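Local coordinates for tail spike protein gp49 (Pseudomonas phage LKA1, PDB 4RU4) that probably cleaves the O-specific polysaccharide of its Pseudomonas host as a lyase during virus entry, acting as the phage's trimeric tailspike, at residues 201-207 against 227-232; 542-548 against 564-570; 556-561 against 581-587. All blocks are in the same frame, centred on the assembly; numbering follows the deposited sequence.

Contact 1: residues 201-207 against 227-232; sequences VVSGVVD and AVVSPR
Val206 fills the apolar centre of this contact, meeting two residues of 227-232 with different branches. Its CG2 lies 3.7 Å from CG1 of Val228, the two valines crossing at a slant. CG1, anti to the backbone N (chi1 175°), is turned instead to the proline ring, and CB of Val206 approaches CB of Pro231 to 3.8 Å. A second, smaller apolar pair forms where CG1 of Val201 meets CG2 of Val229, also at 3.8 Å.

Between these two patches the contact turns polar. The backbone N of Val229 donates an almost straight bond (171°) to OG of Ser203, 3.1 Å away. That hydroxyl also gives its proton to a water, which in turn donates to the carbonyl oxygens of Gly204 and Val229. A second water accepts from N of Val206 and lies near the same two oxygens, so solvent lies between the two segments where they stand apart. Direct pairing resumes at the parallel bridge of Asp207 with Arg232, where N of Arg232 reaches O of Val206 at 2.9 Å. The side chain of Arg232 bends at chi2 (-68°), bringing NH1 to O of Pro231, while NH2 forms a salt bridge with Asp253.

The contact thus joins neighbouring rungs of a pectin-lyase-like parallel beta-helix: strand 206-209 pairs with 232-234, Val206 and Ala227 pack on strand 113-120, and Pro231 rests against strand 254-257.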
loop_
_atom_site.group_PDB
_atom_site.type_symbol
_atom_site.label_atom_id
_atom_site.label_comp_id
_atom_site.label_asym_id
_atom_site.label_seq_id
_atom_site.Cartn_x
_atom_site.Cartn_y
_atom_site.Cartn_z
ATOM N N VAL B 201 -16.564 4.719 -28.365
ATOM C CA VAL B 201 -17.321 3.840 -27.484
ATOM C C VAL B 201 -18.603 4.547 -27.083
ATOM O O VAL B 201 -18.571 5.556 -26.378
ATOM C CB VAL B 201 -16.507 3.411 -26.251
ATOM C CG1 VAL B 201 -17.323 2.468 -25.390
ATOM C CG2 VAL B 201 -15.219 2.751 -26.700
ATOM N N VAL B 202 -19.733 4.021 -27.557
ATOM C CA VAL B 202 -21.020 4.679 -27.379
ATOM C C VAL B 202 -21.823 3.789 -26.455
ATOM O O VAL B 202 -22.084 2.617 -26.766
ATOM C CB VAL B 202 -21.734 4.861 -28.751
ATOM C CG1 VAL B 202 -23.097 5.516 -28.603
ATOM C CG2 VAL B 202 -20.865 5.701 -29.670
ATOM N N SER B 203 -22.180 4.328 -25.294
ATOM C CA SER B 203 -22.899 3.564 -24.291
ATOM C C SER B 203 -23.569 4.522 -23.316
ATOM O O SER B 203 -23.231 5.696 -23.258
ATOM C CB SER B 203 -21.913 2.676 -23.523
ATOM O OG SER B 203 -20.929 3.472 -22.880
ATOM N N GLY B 204 -24.513 4.005 -22.543
ATOM C CA GLY B 204 -25.178 4.800 -21.535
ATOM C C GLY B 204 -24.812 4.349 -20.134
ATOM O O GLY B 204 -23.705 3.847 -19.886
ATOM N N VAL B 205 -25.749 4.503 -19.208
ATOM C CA VAL B 205 -25.436 4.259 -17.802
ATOM C C VAL B 205 -25.589 2.778 -17.448
ATOM O O VAL B 205 -26.657 2.201 -17.638
ATOM C CB VAL B 205 -26.362 5.138 -16.922
ATOM C CG1 VAL B 205 -26.157 4.866 -15.419
ATOM C CG2 VAL B 205 -26.111 6.629 -17.270
ATOM N N VAL B 206 -24.521 2.175 -16.938
ATOM C CA VAL B 206 -24.594 0.829 -16.379
ATOM C C VAL B 206 -24.268 0.832 -14.897
ATOM O O VAL B 206 -23.180 1.239 -14.477
ATOM C CB VAL B 206 -23.687 -0.161 -17.140
ATOM C CG1 VAL B 206 -23.680 -1.537 -16.466
ATOM C CG2 VAL B 206 -24.175 -0.248 -18.588
ATOM N N ASP B 207 -25.235 0.380 -14.102
ATOM C CA ASP B 207 -25.091 0.395 -12.656
ATOM C C ASP B 207 -25.881 -0.797 -12.118
ATOM O O ASP B 207 -27.100 -0.841 -12.235
ATOM C CB ASP B 207 -25.620 1.727 -12.093
ATOM C CG ASP B 207 -25.234 1.950 -10.630
ATOM O OD1 ASP B 207 -24.820 0.987 -9.959
ATOM O OD2 ASP B 207 -25.370 3.096 -10.142
ATOM N N ALA B 227 -18.309 -3.191 -23.941
ATOM C CA ALA B 227 -18.222 -1.910 -24.663
ATOM C C ALA B 227 -18.974 -0.782 -23.968
ATOM O O ALA B 227 -19.795 -0.083 -24.594
ATOM C CB ALA B 227 -18.693 -2.066 -26.146
ATOM N N VAL B 228 -18.675 -0.573 -22.681
ATOM C CA VAL B 228 -19.333 0.477 -21.932
ATOM C C VAL B 228 -18.288 1.337 -21.201
ATOM O O VAL B 228 -17.286 0.807 -20.688
ATOM C CB VAL B 228 -20.340 -0.121 -20.916
ATOM C CG1 VAL B 228 -20.938 0.964 -20.018
ATOM C CG2 VAL B 228 -21.458 -0.910 -21.639
ATOM N N VAL B 229 -18.537 2.645 -21.145
ATOM C CA VAL B 229 -17.715 3.589 -20.391
ATOM C C VAL B 229 -18.202 3.701 -18.944
ATOM O O VAL B 229 -19.369 4.018 -18.702
ATOM C CB VAL B 229 -17.714 4.998 -21.060
ATOM C CG1 VAL B 229 -17.000 6.059 -20.161
ATOM C CG2 VAL B 229 -17.091 4.945 -22.505
ATOM N N SER B 230 -17.295 3.428 -17.998
ATOM C CA SER B 230 -17.532 3.521 -16.553
ATOM C C SER B 230 -18.747 2.745 -16.016
ATOM O O SER B 230 -19.540 3.284 -15.210
ATOM C CB SER B 230 -17.582 4.976 -16.099
ATOM O OG SER B 230 -16.345 5.611 -16.404
ATOM N N PRO B 231 -18.878 1.470 -16.424
ATOM C CA PRO B 231 -19.937 0.710 -15.750
ATOM C C PRO B 231 -19.574 0.481 -14.291
ATOM O O PRO B 231 -18.390 0.473 -13.921
ATOM C CB PRO B 231 -19.962 -0.617 -16.514
ATOM C CG PRO B 231 -18.525 -0.793 -16.995
ATOM C CD PRO B 231 -18.032 0.623 -17.290
ATOM N N ARG B 232 -20.602 0.282 -13.464
ATOM C CA ARG B 232 -20.433 0.150 -12.021
ATOM C C ARG B 232 -21.140 -1.096 -11.532
ATOM O O ARG B 232 -22.309 -1.328 -11.876
ATOM C CB ARG B 232 -21.034 1.383 -11.333
ATOM C CG ARG B 232 -20.281 2.688 -11.643
ATOM C CD ARG B 232 -18.917 2.637 -10.994
ATOM N NE ARG B 232 -18.074 3.813 -11.230
ATOM C CZ ARG B 232 -17.150 3.894 -12.191
ATOM N NH1 ARG B 232 -16.996 2.884 -13.055
ATOM N NH2 ARG B 232 -16.409 5.004 -12.309
HETATM O O HOH W 1 -21.403 4.674 -20.568
HETATM O O HOH W 2 -21.988 3.572 -17.265
#

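Contact 2: residues 542-548 against 564-570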
loop_
_atom_site.group_PDB
_atom_site.type_symbol
_atom_site.label_atom_id
_atom_site.label_comp_id
_atom_site.label_asym_id
_atom_site.label_seq_id
_atom_site.Cartn_x
_atom_site.Cartn_y
_atom_site.Cartn_z
ATOM N N LYS B 542 31.422 -16.872 -9.071
ATOM C CA LYS B 542 32.803 -16.948 -9.557
ATOM C C LYS B 542 33.677 -16.462 -8.402
ATOM O O LYS B 542 33.139 -16.042 -7.386
ATOM C CB LYS B 542 32.993 -16.043 -10.783
ATOM C CG LYS B 542 32.623 -14.568 -10.528
ATOM C CD LYS B 542 32.539 -13.798 -11.855
ATOM C CE LYS B 542 32.398 -12.310 -11.614
ATOM N NZ LYS B 542 32.469 -11.551 -12.910
ATOM N N ALA B 543 35.002 -16.527 -8.536
ATOM C CA ALA B 543 35.879 -16.068 -7.449
ATOM C C ALA B 543 35.543 -14.627 -7.092
ATOM O O ALA B 543 35.455 -13.761 -7.952
ATOM C CB ALA B 543 37.319 -16.178 -7.831
ATOM N N PRO B 544 35.279 -14.384 -5.814
ATOM C CA PRO B 544 34.897 -13.035 -5.418
ATOM C C PRO B 544 36.119 -12.127 -5.258
ATOM O O PRO B 544 37.272 -12.597 -5.297
ATOM C CB PRO B 544 34.227 -13.266 -4.065
ATOM C CG PRO B 544 34.952 -14.507 -3.510
ATOM C CD PRO B 544 35.123 -15.369 -4.724
ATOM N N THR B 545 35.859 -10.832 -5.129
ATOM C CA THR B 545 36.897 -9.858 -4.813
ATOM C C THR B 545 37.186 -9.947 -3.330
ATOM O O THR B 545 36.302 -9.734 -2.520
ATOM C CB THR B 545 36.414 -8.452 -5.207
ATOM O OG1 THR B 545 36.065 -8.477 -6.604
ATOM C CG2 THR B 545 37.491 -7.376 -4.994
ATOM N N VAL B 546 38.425 -10.300 -2.988
ATOM C CA VAL B 546 38.811 -10.610 -1.607
ATOM C C VAL B 546 39.793 -9.580 -1.028
ATOM O O VAL B 546 40.763 -9.196 -1.704
ATOM C CB VAL B 546 39.489 -12.018 -1.574
ATOM C CG1 VAL B 546 40.049 -12.344 -0.179
ATOM C CG2 VAL B 546 38.468 -13.096 -2.032
ATOM N N GLN B 547 39.550 -9.134 0.205
ATOM C CA GLN B 547 40.550 -8.352 0.953
ATOM C C GLN B 547 41.021 -9.101 2.182
ATOM O O GLN B 547 40.246 -9.817 2.820
ATOM C CB GLN B 547 39.970 -6.993 1.383
ATOM C CG GLN B 547 39.306 -6.228 0.241
ATOM C CD GLN B 547 40.306 -5.768 -0.808
ATOM O OE1 GLN B 547 41.495 -5.602 -0.525
ATOM N NE2 GLN B 547 39.819 -5.529 -2.020
ATOM N N VAL B 548 42.302 -8.965 2.505
ATOM C CA VAL B 548 42.824 -9.496 3.748
ATOM C C VAL B 548 43.746 -8.451 4.387
ATOM O O VAL B 548 44.614 -7.890 3.718
ATOM C CB VAL B 548 43.623 -10.815 3.532
ATOM C CG1 VAL B 548 43.945 -11.470 4.889
ATOM C CG2 VAL B 548 42.865 -11.802 2.630
ATOM N N ILE B 564 47.716 -12.096 2.458
ATOM C CA ILE B 564 47.219 -12.407 1.114
ATOM C C ILE B 564 46.187 -13.518 1.210
ATOM O O ILE B 564 45.866 -13.983 2.300
ATOM C CB ILE B 564 48.354 -12.881 0.184
ATOM C CG1 ILE B 564 48.961 -14.187 0.724
ATOM C CG2 ILE B 564 49.446 -11.779 0.047
ATOM C CD1 ILE B 564 50.035 -14.845 -0.212
ATOM N N ALA B 565 45.641 -13.922 0.071
ATOM C CA ALA B 565 44.854 -15.151 0.009
ATOM C C ALA B 565 45.349 -15.944 -1.202
ATOM O O ALA B 565 45.395 -15.425 -2.314
ATOM C CB ALA B 565 43.388 -14.840 -0.150
ATOM N N ASN B 566 45.703 -17.197 -0.998
ATOM C CA ASN B 566 46.180 -18.013 -2.114
ATOM C C ASN B 566 46.008 -19.466 -1.771
ATOM O O ASN B 566 46.663 -19.915 -0.852
ATOM C CB ASN B 566 47.679 -17.762 -2.383
ATOM C CG ASN B 566 48.175 -18.514 -3.622
ATOM O OD1 ASN B 566 47.374 -18.884 -4.492
ATOM N ND2 ASN B 566 49.486 -18.713 -3.730
ATOM N N PRO B 567 45.118 -20.193 -2.486
ATOM C CA PRO B 567 44.292 -19.645 -3.584
ATOM C C PRO B 567 42.989 -18.990 -3.110
ATOM O O PRO B 567 42.736 -18.953 -1.889
ATOM C CB PRO B 567 43.914 -20.888 -4.376
ATOM C CG PRO B 567 43.784 -21.971 -3.281
ATOM C CD PRO B 567 44.938 -21.657 -2.335
ATOM N N THR B 568 42.208 -18.475 -4.072
ATOM C CA THR B 568 40.827 -18.078 -3.867
ATOM C C THR B 568 40.010 -18.828 -4.902
ATOM O O THR B 568 40.534 -19.257 -5.939
ATOM C CB THR B 568 40.574 -16.538 -4.032
ATOM O OG1 THR B 568 40.888 -16.136 -5.367
ATOM C CG2 THR B 568 41.433 -15.699 -3.051
ATOM N N SER B 569 38.726 -18.994 -4.613
ATOM C CA SER B 569 37.824 -19.635 -5.553
ATOM C C SER B 569 36.443 -19.143 -5.215
ATOM O O SER B 569 36.284 -18.336 -4.318
ATOM C CB SER B 569 37.865 -21.154 -5.394
ATOM O OG SER B 569 37.323 -21.508 -4.140
ATOM N N ALA B 570 35.439 -19.655 -5.913
ATOM C CA ALA B 570 34.059 -19.283 -5.640
ATOM C C ALA B 570 33.590 -19.731 -4.259
ATOM O O ALA B 570 32.666 -19.143 -3.694
ATOM C CB ALA B 570 33.120 -19.857 -6.728
#
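Segments 542-548 and 564-570 run in nearly opposite directions, 157° apart end to end, and their CA atoms are nearest at Ala543 and Ala570, 4.1 Å apart. In between, segment 564-570 turns a corner at Asn566 and Pro567, with a cis peptide bond before the proline.

The side chains meet in small patches. The methyl of Ala565 faces two valines of strand 545-551, with its CB 4.2 Å from CG1 of Val546 and equally far from CG2 of Val548. The other branch of Val546, CG2, turns to Thr568, whose CG2 slides past it in the opposite direction at 4.1 Å. Thr568 presents this methyl because its hydroxyl takes the position between the backbone N and the carbonyl carbon (chi1 62°); OG1 is hydrogen-bonded to OD2 of Asp552 of the second subunit. Val548 also lays CG2 against the backbone, 3.7 Å from O of Ile564.

Toward Ser569 and Ala570 the packing is mostly side chain on main chain. CD of Pro544 comes to 3.2 Å from O of Ser569, and CB of Ala570 sits 3.8 Å from the carbonyl carbon of Lys542. The amine of Lys542 has its salt bridge with Glu601.

Strand 545-551 pairs with 590-600 and strand 562-568 with 572-578, so the contact brings two sheets of the C-terminal Ig-like domain face to face. Its two segments are joined by van der Waals packing of methyls, a proline ring and main chain, whereas Gln547 and Thr568 direct hydrogen bonds to the second subunit. Such chemistry is consistent with cohesion between these two segments that rests on close fit rather than on directional bonds.

Contact 3: residues 556-561 against 581-587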
loop_
_atom_site.group_PDB
_atom_site.type_symbol
_atom_site.label_atom_id
_atom_site.label_comp_id
_atom_site.label_asym_id
_atom_site.label_seq_id
_atom_site.Cartn_x
_atom_site.Cartn_y
_atom_site.Cartn_z
ATOM N N ALA B 556 55.907 -9.600 14.316
ATOM C CA ALA B 556 55.982 -10.939 14.874
ATOM C C ALA B 556 57.464 -11.300 15.065
ATOM O O ALA B 556 58.038 -12.087 14.296
ATOM C CB ALA B 556 55.271 -11.939 13.964
ATOM N N GLY B 557 58.083 -10.705 16.083
ATOM C CA GLY B 557 59.520 -10.804 16.257
ATOM C C GLY B 557 60.253 -9.879 15.294
ATOM O O GLY B 557 60.538 -8.712 15.615
ATOM N N ASN B 558 60.535 -10.387 14.097
ATOM C CA ASN B 558 61.360 -9.669 13.126
ATOM C C ASN B 558 60.645 -9.121 11.879
ATOM O O ASN B 558 61.262 -8.402 11.089
ATOM C CB ASN B 558 62.489 -10.594 12.652
ATOM C CG ASN B 558 61.964 -11.806 11.900
ATOM O OD1 ASN B 558 60.807 -12.199 12.071
ATOM N ND2 ASN B 558 62.820 -12.425 11.078
ATOM N N ARG B 559 59.382 -9.504 11.672
ATOM C CA ARG B 559 58.628 -9.160 10.451
ATOM C C ARG B 559 57.160 -8.918 10.786
ATOM O O ARG B 559 56.610 -9.547 11.703
ATOM C CB ARG B 559 58.690 -10.287 9.402
ATOM C CG ARG B 559 60.098 -10.576 8.808
ATOM C CD ARG B 559 60.535 -9.442 7.876
ATOM N NE ARG B 559 61.820 -9.684 7.209
ATOM C CZ ARG B 559 63.018 -9.522 7.774
ATOM N NH1 ARG B 559 63.129 -9.119 9.036
ATOM N NH2 ARG B 559 64.113 -9.772 7.070
ATOM N N VAL B 560 56.533 -8.025 10.030
ATOM C CA VAL B 560 55.086 -7.811 10.110
ATOM C C VAL B 560 54.342 -8.937 9.390
ATOM O O VAL B 560 53.397 -9.515 9.919
ATOM C CB VAL B 560 54.677 -6.494 9.447
ATOM C CG1 VAL B 560 53.162 -6.283 9.610
ATOM C CG2 VAL B 560 55.425 -5.354 10.070
ATOM N N GLY B 561 54.788 -9.234 8.175
ATOM C CA GLY B 561 54.119 -10.186 7.327
ATOM C C GLY B 561 53.118 -9.519 6.402
ATOM O O GLY B 561 52.468 -8.530 6.761
ATOM N N ASP B 581 60.186 -11.036 2.337
ATOM C CA ASP B 581 61.460 -11.510 1.799
ATOM C C ASP B 581 61.774 -12.994 2.034
ATOM O O ASP B 581 62.849 -13.475 1.652
ATOM C CB ASP B 581 62.626 -10.592 2.245
ATOM C CG ASP B 581 62.983 -10.755 3.717
ATOM O OD1 ASP B 581 62.289 -11.487 4.455
ATOM O OD2 ASP B 581 63.953 -10.115 4.146
ATOM N N GLY B 582 60.852 -13.707 2.677
ATOM C CA GLY B 582 60.991 -15.149 2.866
ATOM C C GLY B 582 61.880 -15.550 4.025
ATOM O O GLY B 582 62.196 -16.734 4.225
ATOM N N THR B 583 62.317 -14.555 4.791
ATOM C CA THR B 583 62.979 -14.811 6.063
ATOM C C THR B 583 61.982 -15.438 7.047
ATOM O O THR B 583 60.829 -15.016 7.109
ATOM C CB THR B 583 63.540 -13.495 6.652
ATOM O OG1 THR B 583 64.486 -12.919 5.735
ATOM C CG2 THR B 583 64.229 -13.752 7.986
ATOM N N ASN B 584 62.402 -16.447 7.807
ATOM C CA ASN B 584 61.523 -16.974 8.843
ATOM C C ASN B 584 61.120 -15.924 9.865
ATOM O O ASN B 584 61.933 -15.097 10.240
ATOM C CB ASN B 584 62.199 -18.123 9.586
ATOM C CG ASN B 584 62.363 -19.366 8.727
ATOM O OD1 ASN B 584 61.680 -19.536 7.718
ATOM N ND2 ASN B 584 63.274 -20.239 9.128
ATOM N N PHE B 585 59.868 -15.970 10.322
ATOM C CA PHE B 585 59.464 -15.239 11.515
ATOM C C PHE B 585 60.358 -15.659 12.700
ATOM O O PHE B 585 60.737 -16.834 12.833
ATOM C CB PHE B 585 58.007 -15.546 11.853
ATOM C CG PHE B 585 57.012 -14.874 10.954
ATOM C CD1 PHE B 585 56.703 -13.522 11.115
ATOM C CD2 PHE B 585 56.358 -15.601 9.967
ATOM C CE1 PHE B 585 55.765 -12.907 10.283
ATOM C CE2 PHE B 585 55.424 -14.996 9.133
ATOM C CZ PHE B 585 55.118 -13.657 9.305
ATOM N N SER B 586 60.697 -14.715 13.562
ATOM C CA SER B 586 61.595 -15.024 14.674
ATOM C C SER B 586 60.867 -15.261 16.008
ATOM O O SER B 586 61.487 -15.716 16.976
ATOM C CB SER B 586 62.672 -13.938 14.824
ATOM O OG SER B 586 62.109 -12.687 15.210
ATOM N N SER B 587 59.564 -14.960 16.050
ATOM C CA SER B 587 58.709 -15.202 17.222
ATOM C C SER B 587 57.431 -15.950 16.833
ATOM O O SER B 587 56.923 -15.758 15.737
ATOM C CB SER B 587 58.277 -13.880 17.862
ATOM O OG SER B 587 59.401 -13.199 18.375
HETATM O O HOH W 3 60.448 -8.949 4.481
#
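Both segments are irregular loops, and their backbones draw closest at Gly557 and Ser587, with CA atoms 4.6 Å apart. The positive phi of Gly557 (77°) suits a glycine, and the hydroxyls of Ser586 and Ser587 crowd the place where a side chain would sit; OG of Ser587 packs 3.2 Å from CA of Gly557.

Asn558 spans the gap with both ends of its amide. ND2 donates to O of Asn584 at 2.9 Å, nearly in the amide plane, while OD1 accepts from N of Ser586 at 2.9 Å, the donor standing above the carbonyl plane. These two bonds fix the rotation of the amide.

Next to it, NH2 of Arg559 forms a salt bridge to OD2 of Asp581, 2.9 Å away, where OD2 accepts with its syn lone pair; NE adds a weak bond to OD1. The guanidinium and carboxylate planes are 49° apart. NH1 binds O of Asn558, and CG2 of Thr583 lies over one guanidinium face, toward its rim. OD1 of Asp581 is gripped from one side of its plane by N and OG1 of Thr583, which should hold the carboxylate in place for the arginine.

The Phe585 ring meets O of Arg559 at its edge, and its CD1 touches CB of Ala556 at 3.6 Å.

The bond from N of Thr583 to OD1 of Asp581 closes an Asx turn that shapes loop 581-587. The Asn558 bonds and the Arg559-Asp581 salt bridge tie together two inter-strand loops at the far tip of the C-terminal Ig-like domain.

In the fold
Contact 1 belongs to the beta-helix, while contacts 2 and 3 lie in the C-terminal Ig-like domain, on the other side of the chain's centre; the centres of contacts 1 and 2 are 65 Å apart. The segments of contacts 2 and 3 alternate along the sequence: contact 2 packs strands 545-551 and 562-568, and contact 3 joins the loop between those strands to the loop before strand 590-600. None is wholly buried. Contact 1 mixes valine packing with bridging waters between rungs, contact 2 relies on apolar packing between sheets, and contact 3, farthest from the chain's centre, depends on hydrogen bonds of an asparagine side-chain amide and a salt bridge. All three also lie within reach of the second subunit.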